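Hypoxanthine-guanine phosphoribosyltransferase (Thermus thermophilus, PDB 3ACD) probably catalyses the magnesium-dependent transfer of a phosphoribosyl group from 5-phospho-alpha-D-ribose 1-diphosphate to hypoxanthine or guanine, giving IMP or GMP in purine salvage. Local coordinates at residues E102-T107 and L132-R137. Residues are numbered along the deposited sequence; the frame is centred on the assembly and turned at random.
Sequences EDIVDT and LSKPSR. With IMP (inosinic acid), chain B.
Asp106 and Arg137 meet side-on, carboxylate against guanidinium, their planes only 22° apart. NE of Arg137 binds OD1 of Asp106 at 2.9 Å and NH2 binds OD2, each on the syn side and both nearly straight, so two bonds fix the rotation of the carboxylate. CG of Asp106 lies anti to the backbone N (chi1 -175°), which carries the acid across to 132-137 while the backbone N donates to O3P of IMP. The same carboxylate faces Lys134: OD1 makes a long salt bridge to NZ at 3.7 Å, and a water joins OD2 to NZ. Cutting this side chain back to alanine would probably leave the Arg137 guanidinium without its carboxylate mate and Lys134 NZ with less to steady it.

Lys134 bends at chi3 (-67°) and brings NZ to the purine, where it donates to O6 at 2.9 Å and to N7 at 3.2 Å; Ala154 O is a further partner. CD1 of Ile104 packs against the lysine CE at 3.7 Å, and CG1 lies on CB of Leu132, while its other branch, CG2, touches the ribose and the base. Val156 adjoins Ile104 and Leu132 on this face.

Beneath these side chains, 104-105 and 132-133 pair in parallel, Leu132 N bonding to Asp103 O, Val105 N to Leu132 O and Lys134 N to Val105 O, the last almost straight. Toward the two ends of 102-107, the Asp103 carboxylate accepts O3' and O2' of the ribose, and Thr107 gives O1P both its backbone N and OG1, the latter at 2.7 Å. The acidic pair Glu102-Asp103 followed by a phosphate-binding loop is the signature of type I phosphoribosyltransferases, here joined to the purine-recognising lysine of the IMP site.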
# COMPACT_ATOMS: atom_id res chain seq x y z
N GLU A 102 -2.96 11.06 2.37
CA GLU A 102 -1.86 11.26 3.31
C GLU A 102 -2.02 10.46 4.59
O GLU A 102 -3.12 10.06 4.94
CB GLU A 102 -1.76 12.74 3.67
CG GLU A 102 -0.90 13.55 2.72
CD GLU A 102 0.57 13.41 3.03
OE1 GLU A 102 0.96 12.36 3.58
OE2 GLU A 102 1.33 14.34 2.72
N ASP A 103 -0.91 10.23 5.30
CA ASP A 103 -0.98 9.50 6.55
C ASP A 103 -1.37 10.43 7.69
O ASP A 103 -2.38 10.22 8.36
CB ASP A 103 0.36 8.79 6.86
CG ASP A 103 1.58 9.73 6.82
OD1 ASP A 103 1.45 10.91 6.43
OD2 ASP A 103 2.68 9.25 7.16
N ILE A 104 -0.57 11.47 7.91
CA ILE A 104 -0.85 12.42 8.98
C ILE A 104 -0.35 13.82 8.63
O ILE A 104 0.75 13.98 8.10
CB ILE A 104 -0.19 11.95 10.30
CG1 ILE A 104 -0.46 12.95 11.42
CG2 ILE A 104 1.30 11.76 10.10
CD1 ILE A 104 -0.03 12.43 12.79
N VAL A 105 -1.18 14.82 8.91
CA VAL A 105 -0.81 16.20 8.65
C VAL A 105 -0.33 16.77 9.98
O VAL A 105 -1.08 16.83 10.96
CB VAL A 105 -2.01 17.02 8.11
CG1 VAL A 105 -1.58 18.46 7.80
CG2 VAL A 105 -2.56 16.35 6.85
N ASP A 106 0.94 17.17 10.01
CA ASP A 106 1.55 17.72 11.21
C ASP A 106 1.63 19.23 11.07
O ASP A 106 0.65 19.92 11.37
CB ASP A 106 2.94 17.10 11.38
CG ASP A 106 3.62 17.51 12.68
OD1 ASP A 106 2.94 18.01 13.60
OD2 ASP A 106 4.85 17.30 12.79
N THR A 107 2.76 19.76 10.61
CA THR A 107 2.89 21.20 10.43
C THR A 107 2.13 21.63 9.17
O THR A 107 1.71 22.78 9.05
CB THR A 107 4.36 21.65 10.27
OG1 THR A 107 4.89 21.16 9.03
CG2 THR A 107 5.21 21.13 11.42
N LEU A 132 -4.87 11.03 9.90
CA LEU A 132 -4.73 11.82 11.12
C LEU A 132 -4.31 13.27 10.89
O LEU A 132 -3.82 13.62 9.82
CB LEU A 132 -3.70 11.18 12.04
CG LEU A 132 -3.84 9.69 12.38
CD1 LEU A 132 -2.54 9.18 12.99
CD2 LEU A 132 -5.01 9.49 13.34
N SER A 133 -4.51 14.09 11.91
CA SER A 133 -4.12 15.49 11.85
C SER A 133 -3.87 16.01 13.26
O SER A 133 -4.65 15.75 14.18
CB SER A 133 -5.21 16.34 11.19
OG SER A 133 -4.82 17.71 11.16
N LYS A 134 -2.76 16.73 13.43
CA LYS A 134 -2.36 17.32 14.71
C LYS A 134 -2.39 18.83 14.51
O LYS A 134 -1.34 19.47 14.37
CB LYS A 134 -0.95 16.85 15.09
CG LYS A 134 -0.83 15.35 15.31
CD LYS A 134 0.56 14.92 15.75
CE LYS A 134 1.60 15.12 14.66
NZ LYS A 134 2.93 14.56 15.05
N PRO A 135 -3.59 19.42 14.48
CA PRO A 135 -3.78 20.86 14.28
C PRO A 135 -3.02 21.82 15.20
O PRO A 135 -2.74 22.95 14.79
CB PRO A 135 -5.30 21.02 14.37
CG PRO A 135 -5.70 19.92 15.30
CD PRO A 135 -4.87 18.77 14.80
N SER A 136 -2.69 21.40 16.41
CA SER A 136 -1.97 22.29 17.31
C SER A 136 -0.55 22.53 16.80
O SER A 136 0.14 23.43 17.27
CB SER A 136 -1.92 21.71 18.74
OG SER A 136 -1.19 20.50 18.81
N ARG A 137 -0.14 21.73 15.82
CA ARG A 137 1.20 21.84 15.23
C ARG A 137 1.19 22.55 13.88
O ARG A 137 2.25 22.84 13.31
CB ARG A 137 1.79 20.43 15.05
CG ARG A 137 2.18 19.74 16.34
CD ARG A 137 3.65 19.96 16.64
NE ARG A 137 4.49 19.36 15.60
CZ ARG A 137 5.81 19.51 15.52
NH1 ARG A 137 6.45 20.25 16.42
NH2 ARG A 137 6.48 18.94 14.53
P IMP B . 4.25 17.80 7.96
O1P IMP B . 4.82 18.48 9.14
O2P IMP B . 4.90 18.41 6.62
O3P IMP B . 2.65 18.03 7.94
O5' IMP B . 4.57 16.22 8.07
C5' IMP B . 4.78 15.47 6.88
C4' IMP B . 5.13 14.01 7.20
O4' IMP B . 5.75 13.90 8.52
C3' IMP B . 3.85 13.16 7.32
O3' IMP B . 3.35 12.77 6.05
C2' IMP B . 4.39 11.96 8.12
O2' IMP B . 5.00 10.99 7.25
C1' IMP B . 5.44 12.59 9.05
N9 IMP B . 4.88 12.69 10.42
C8 IMP B . 4.41 13.82 11.05
N7 IMP B . 3.99 13.52 12.25
C5 IMP B . 4.16 12.19 12.46
C6 IMP B . 3.90 11.29 13.54
O6 IMP B . 3.40 11.70 14.58
N1 IMP B . 4.21 9.97 13.38
C2 IMP B . 4.77 9.50 12.21
N3 IMP B . 5.02 10.32 11.21
C4 IMP B . 4.73 11.65 11.28
O HOH W 1 5.75 15.07 14.50